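Local atomic coordinates of hypothetical protein (Bacteroides caccae, PDB entry 4M8R), a protein that is of unknown function but pairs an N-terminal immunoglobulin-like domain with a domain related to WD40 beta-propellers. Residues A[25-39]-A[70-83]. Numbering follows the deposited sequence. Where two conformers were deposited one is given.
Sequences VKPGDIVHIYGDGFQ and VERHSNGMSIRMPY. With PO4 (phosphate ion), chain F.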
loop_
_atom_site.group_PDB
_atom_site.type_symbol
_atom_site.label_atom_id
_atom_site.label_comp_id
_atom_site.label_asym_id
_atom_site.label_seq_id
_atom_site.Cartn_x
_atom_site.Cartn_y
_atom_site.Cartn_z
ATOM N N VAL A 25 -21.831 23.321 12.255
ATOM C CA VAL A 25 -21.596 24.306 11.206
ATOM C C VAL A 25 -21.263 23.583 9.907
ATOM O O VAL A 25 -20.903 22.414 9.928
ATOM C CB VAL A 25 -20.467 25.288 11.590
ATOM C CG1 VAL A 25 -20.856 26.080 12.826
ATOM C CG2 VAL A 25 -19.151 24.562 11.834
ATOM N N LYS A 26 -21.399 24.272 8.780
ATOM C CA LYS A 26 -21.170 23.654 7.471
ATOM C C LYS A 26 -19.870 24.141 6.838
ATOM O O LYS A 26 -19.465 25.282 7.044
ATOM C CB LYS A 26 -22.342 23.949 6.532
ATOM C CG LYS A 26 -23.616 23.194 6.890
ATOM C CD LYS A 26 -24.821 23.689 6.099
ATOM C CE LYS A 26 -25.291 25.055 6.583
ATOM N NZ LYS A 26 -26.704 25.340 6.197
ATOM N N PRO A 27 -19.207 23.273 6.059
ATOM C CA PRO A 27 -18.103 23.733 5.238
ATOM C C PRO A 27 -18.505 24.935 4.396
ATOM O O PRO A 27 -19.562 24.913 3.770
ATOM C CB PRO A 27 -17.813 22.528 4.342
ATOM C CG PRO A 27 -18.194 21.363 5.172
ATOM C CD PRO A 27 -19.372 21.812 5.994
ATOM N N GLY A 28 -17.674 25.974 4.392
ATOM C CA GLY A 28 -17.981 27.218 3.684
ATOM C C GLY A 28 -18.589 28.307 4.560
ATOM O O GLY A 28 -18.586 29.474 4.171
ATOM N N ASP A 29 -19.133 27.927 5.718
ATOM C CA ASP A 29 -19.711 28.883 6.667
ATOM C C ASP A 29 -18.642 29.759 7.289
ATOM O O ASP A 29 -17.468 29.379 7.357
ATOM C CB ASP A 29 -20.437 28.165 7.821
ATOM C CG ASP A 29 -21.809 27.651 7.439
ATOM O OD1 ASP A 29 -22.263 27.901 6.299
ATOM O OD2 ASP A 29 -22.450 27.013 8.309
ATOM N N ILE A 30 -19.071 30.926 7.754
ATOM C CA ILE A 30 -18.236 31.814 8.543
ATOM C C ILE A 30 -18.468 31.550 10.025
ATOM O O ILE A 30 -19.604 31.584 10.493
ATOM C CB ILE A 30 -18.584 33.290 8.268
ATOM C CG1 ILE A 30 -18.372 33.642 6.791
ATOM C CG2 ILE A 30 -17.759 34.211 9.158
ATOM C CD1 ILE A 30 -16.941 33.493 6.320
ATOM N N VAL A 31 -17.393 31.288 10.756
ATOM C CA VAL A 31 -17.442 31.160 12.210
ATOM C C VAL A 31 -16.780 32.383 12.840
ATOM O O VAL A 31 -15.767 32.869 12.340
ATOM C CB VAL A 31 -16.749 29.861 12.663
ATOM C CG1 VAL A 31 -16.376 29.901 14.139
ATOM C CG2 VAL A 31 -17.651 28.674 12.367
ATOM N N HIS A 32 -17.359 32.871 13.936
ATOM C CA HIS A 32 -16.909 34.106 14.569
ATOM C C HIS A 32 -16.209 33.848 15.881
ATOM O O HIS A 32 -16.670 33.054 16.700
ATOM C CB HIS A 32 -18.092 35.023 14.819
ATOM C CG HIS A 32 -18.848 35.355 13.578
ATOM N ND1 HIS A 32 -19.856 34.555 13.089
ATOM C CD2 HIS A 32 -18.725 36.380 12.705
ATOM C CE1 HIS A 32 -20.337 35.082 11.979
ATOM N NE2 HIS A 32 -19.668 36.191 11.723
ATOM N N ILE A 33 -15.094 34.543 16.067
ATOM C CA ILE A 33 -14.301 34.459 17.273
ATOM C C ILE A 33 -14.312 35.820 17.937
ATOM O O ILE A 33 -14.192 36.834 17.258
ATOM C CB ILE A 33 -12.854 34.081 16.932
ATOM C CG1 ILE A 33 -12.790 32.620 16.507
ATOM C CG2 ILE A 33 -11.936 34.322 18.123
ATOM C CD1 ILE A 33 -11.504 32.272 15.785
ATOM N N TYR A 34 -14.445 35.836 19.259
ATOM C CA TYR A 34 -14.474 37.083 20.015
ATOM C C TYR A 34 -13.496 37.042 21.181
ATOM O O TYR A 34 -13.024 35.976 21.565
ATOM C CB TYR A 34 -15.891 37.378 20.517
ATOM C CG TYR A 34 -16.464 36.330 21.437
ATOM C CD1 TYR A 34 -16.261 36.393 22.808
ATOM C CD2 TYR A 34 -17.222 35.280 20.932
ATOM C CE1 TYR A 34 -16.799 35.435 23.656
ATOM C CE2 TYR A 34 -17.762 34.317 21.766
ATOM C CZ TYR A 34 -17.551 34.399 23.131
ATOM O OH TYR A 34 -18.088 33.444 23.958
ATOM N N GLY A 35 -13.209 38.214 21.736
ATOM C CA GLY A 35 -12.305 38.350 22.874
ATOM C C GLY A 35 -11.591 39.690 22.885
ATOM O O GLY A 35 -11.713 40.467 21.946
ATOM N N ASP A 36 -10.858 39.961 23.961
ATOM C CA ASP A 36 -10.079 41.190 24.093
ATOM C C ASP A 36 -8.595 40.855 24.043
ATOM O O ASP A 36 -8.149 39.928 24.715
ATOM C CB ASP A 36 -10.406 41.890 25.416
ATOM C CG ASP A 36 -11.885 42.235 25.551
ATOM O OD1 ASP A 36 -12.522 42.580 24.529
ATOM O OD2 ASP A 36 -12.411 42.170 26.685
ATOM N N GLY A 37 -7.842 41.593 23.233
ATOM C CA GLY A 37 -6.384 41.451 23.180
ATOM C C GLY A 37 -5.813 40.785 21.938
ATOM O O GLY A 37 -4.656 40.374 21.938
ATOM N N PHE A 38 -6.598 40.683 20.869
ATOM C CA PHE A 38 -6.071 40.173 19.605
ATOM C C PHE A 38 -5.010 41.113 19.050
ATOM O O PHE A 38 -5.010 42.311 19.353
ATOM C CB PHE A 38 -7.190 39.969 18.587
ATOM C CG PHE A 38 -8.130 38.857 18.950
ATOM C CD1 PHE A 38 -7.839 37.544 18.605
ATOM C CD2 PHE A 38 -9.297 39.121 19.649
ATOM C CE1 PHE A 38 -8.705 36.518 18.945
ATOM C CE2 PHE A 38 -10.163 38.099 19.988
ATOM C CZ PHE A 38 -9.870 36.798 19.638
ATOM N N GLN A 39 -4.108 40.562 18.239
ATOM C CA GLN A 39 -2.970 41.313 17.716
ATOM C C GLN A 39 -2.769 41.048 16.231
ATOM O O GLN A 39 -3.162 39.999 15.723
ATOM C CB GLN A 39 -1.702 40.945 18.478
ATOM C CG GLN A 39 -1.798 41.172 19.978
ATOM C CD GLN A 39 -0.455 41.083 20.683
ATOM O OE1 GLN A 39 0.573 40.808 20.065
ATOM N NE2 GLN A 39 -0.460 41.322 21.991
ATOM N N VAL A 70 -11.141 35.692 7.409
ATOM C CA VAL A 70 -11.891 36.536 6.475
ATOM C C VAL A 70 -11.943 37.994 6.944
ATOM O O VAL A 70 -11.733 38.899 6.151
ATOM C CB VAL A 70 -13.328 35.992 6.285
ATOM C CG1 VAL A 70 -14.144 36.888 5.359
ATOM C CG2 VAL A 70 -13.275 34.571 5.741
ATOM N N GLU A 71 -12.247 38.208 8.220
ATOM C CA GLU A 71 -12.309 39.546 8.816
ATOM C C GLU A 71 -11.454 39.552 10.062
ATOM O O GLU A 71 -11.282 38.521 10.707
ATOM C CB GLU A 71 -13.743 39.922 9.214
ATOM C CG GLU A 71 -14.745 39.980 8.069
ATOM C CD GLU A 71 -14.504 41.137 7.117
ATOM O OE1 GLU A 71 -14.020 42.199 7.570
ATOM O OE2 GLU A 71 -14.810 40.984 5.912
ATOM N N ARG A 72 -10.941 40.721 10.414
ATOM C CA ARG A 72 -10.008 40.838 11.524
ATOM C C ARG A 72 -10.168 42.187 12.225
ATOM O O ARG A 72 -10.103 43.231 11.577
ATOM C CB ARG A 72 -8.583 40.669 10.994
ATOM C CG ARG A 72 -7.508 40.564 12.060
ATOM C CD ARG A 72 -6.135 40.768 11.445
ATOM N NE ARG A 72 -5.764 39.686 10.530
ATOM C CZ ARG A 72 -5.169 38.547 10.888
ATOM N NH1 ARG A 72 -4.872 38.302 12.166
ATOM N NH2 ARG A 72 -4.871 37.639 9.959
ATOM N N HIS A 73 -10.398 42.151 13.539
ATOM C CA HIS A 73 -10.389 43.351 14.386
ATOM C C HIS A 73 -9.675 43.035 15.703
ATOM O O HIS A 73 -9.212 41.912 15.918
ATOM C CB HIS A 73 -11.807 43.872 14.716
ATOM C CG HIS A 73 -12.909 43.254 13.908
ATOM N ND1 HIS A 73 -13.812 42.349 14.434
ATOM C CD2 HIS A 73 -13.262 43.427 12.614
ATOM C CE1 HIS A 73 -14.662 41.984 13.490
ATOM N NE2 HIS A 73 -14.350 42.622 12.377
ATOM N N SER A 74 -9.606 44.029 16.584
ATOM C CA SER A 74 -8.988 43.865 17.901
ATOM C C SER A 74 -9.909 43.147 18.882
ATOM O O SER A 74 -9.424 42.600 19.877
ATOM C CB SER A 74 -8.609 45.228 18.478
ATOM O OG SER A 74 -9.756 46.051 18.598
ATOM N N ASN A 75 -11.218 43.147 18.599
ATOM C CA ASN A 75 -12.201 42.481 19.459
ATOM C C ASN A 75 -12.628 41.099 18.951
ATOM O O ASN A 75 -13.385 40.400 19.612
ATOM C CB ASN A 75 -13.431 43.369 19.692
ATOM C CG ASN A 75 -13.997 43.951 18.411
ATOM O OD1 ASN A 75 -14.000 43.306 17.364
ATOM N ND2 ASN A 75 -14.488 45.181 18.496
ATOM N N GLY A 76 -12.135 40.699 17.780
ATOM C CA GLY A 76 -12.446 39.376 17.242
ATOM C C GLY A 76 -12.127 39.191 15.771
ATOM O O GLY A 76 -11.543 40.064 15.137
HETATM N N MSE A 77 -12.503 38.034 15.227
HETATM C CA MSE A 77 -12.174 37.694 13.842
HETATM C C MSE A 77 -13.171 36.730 13.268
HETATM O O MSE A 77 -13.822 35.995 14.001
HETATM C CB MSE A 77 -10.753 37.125 13.749
HETATM C CG MSE A 77 -10.274 36.356 14.984
HETATM SE SE MSE A 77 -8.297 36.445 15.110
HETATM C CE MSE A 77 -7.873 36.205 13.216
ATOM N N SER A 78 -13.309 36.752 11.945
ATOM C CA SER A 78 -14.156 35.813 11.215
ATOM C C SER A 78 -13.275 34.815 10.474
ATOM O O SER A 78 -12.320 35.212 9.806
ATOM C CB SER A 78 -15.031 36.553 10.202
ATOM O OG SER A 78 -15.794 37.571 10.820
ATOM N N ILE A 79 -13.594 33.529 10.588
ATOM C CA ILE A 79 -12.849 32.491 9.873
ATOM C C ILE A 79 -13.791 31.654 9.027
ATOM O O ILE A 79 -14.983 31.587 9.310
ATOM C CB ILE A 79 -12.065 31.577 10.836
ATOM C CG1 ILE A 79 -13.011 30.748 11.708
ATOM C CG2 ILE A 79 -11.143 32.418 11.702
ATOM C CD1 ILE A 79 -12.303 29.882 12.729
ATOM N N ARG A 80 -13.257 31.047 7.970
ATOM C CA ARG A 80 -14.056 30.204 7.087
ATOM C C ARG A 80 -13.810 28.737 7.414
ATOM O O ARG A 80 -12.673 28.338 7.610
ATOM C CB ARG A 80 -13.720 30.485 5.616
ATOM C CG ARG A 80 -14.784 29.978 4.655
ATOM C CD ARG A 80 -14.565 30.465 3.234
ATOM N NE ARG A 80 -14.802 31.903 3.085
ATOM C CZ ARG A 80 -16.006 32.484 3.012
ATOM N NH1 ARG A 80 -17.126 31.765 3.084
ATOM N NH2 ARG A 80 -16.092 33.808 2.872
HETATM N N MSE A 81 -14.876 27.947 7.487
HETATM C CA MSE A 81 -14.756 26.514 7.752
HETATM C C MSE A 81 -14.431 25.822 6.451
HETATM O O MSE A 81 -15.041 26.106 5.419
HETATM C CB MSE A 81 -16.048 25.953 8.349
HETATM C CG MSE A 81 -16.476 26.638 9.652
HETATM SE SE MSE A 81 -15.052 26.593 11.015
HETATM C CE MSE A 81 -14.896 24.650 11.236
ATOM N N PRO A 82 -13.450 24.907 6.472
ATOM C CA PRO A 82 -12.978 24.273 5.244
ATOM C C PRO A 82 -13.812 23.098 4.730
ATOM O O PRO A 82 -14.519 22.435 5.495
ATOM C CB PRO A 82 -11.595 23.763 5.639
ATOM C CG PRO A 82 -11.716 23.462 7.089
ATOM C CD PRO A 82 -12.634 24.512 7.638
ATOM N N TYR A 83 -13.695 22.861 3.426
ATOM C CA TYR A 83 -14.209 21.660 2.776
ATOM C C TYR A 83 -13.169 20.547 2.852
ATOM O O TYR A 83 -12.073 20.754 3.365
ATOM C CB TYR A 83 -14.534 21.954 1.304
ATOM C CG TYR A 83 -15.728 22.858 1.100
ATOM C CD1 TYR A 83 -15.592 24.240 1.122
ATOM C CD2 TYR A 83 -16.993 22.323 0.878
ATOM C CE1 TYR A 83 -16.689 25.070 0.940
ATOM C CE2 TYR A 83 -18.089 23.139 0.688
ATOM C CZ TYR A 83 -17.933 24.513 0.718
ATOM O OH TYR A 83 -19.038 25.319 0.532
HETATM P P PO4 F . -19.265 38.464 8.957
HETATM O O1 PO4 F . -19.849 39.374 10.016
HETATM O O2 PO4 F . -19.771 37.053 9.157
HETATM O O3 PO4 F . -19.696 38.920 7.582
HETATM O O4 PO4 F . -17.754 38.497 9.065
#
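Val31 and Ile79 exchange two backbone hydrogen bonds at the middle of an antiparallel strand pair, 30-36 against 76-80, in the Ig-like N-terminal domain. Ile33 and Met77 form the next such pair, and beyond the strand end Met81 N still reaches Asp29 O at 3.0 Å. Val31, Ile33, Met77 and Ile79 send their side chains into the domain core, where Ile92 of strand 88-96 meets both isoleucines. Met81, a selenomethionine, is worth following outward: CB lies by Lys26 O, CG reaches Val31 CG2 at 3.6 Å, and the bends at chi2 and chi3 (-55° and -62°) curl the chain back, keeping SE against the same methyl group. Val25 CG2 touches CG as well, and Leu108 of strand 99-108 and Phe46 of strand 43-50 also pack on this side chain. On the other face of the sheet, Ile30 lays CD1 over the guanidinium of Arg80, whose NH1 makes a weak bond to Gly28 O. Farther along, His32 NE2 and Ser78 OG hold a phosphate, probably from the crystallisation liquor; Glu20 takes the other ring nitrogen of the histidine. Where the chain turns from Lys26 to Asp29 in a type II beta turn, Pro27 sets CB over one face of the Tyr83 ring, a CH-pi contact 3.8 Å from the centroid. A serine in place of Tyr83 would probably leave Pro27 without this aromatic platform and open a gap beneath the turn. At the far end, Phe38 presents its ring edge to Ser74 O, and SE of Met77, also a selenomethionine, approaches the ring obliquely in a Met-aromatic contact, 3.7 Å from Phe38 CD1.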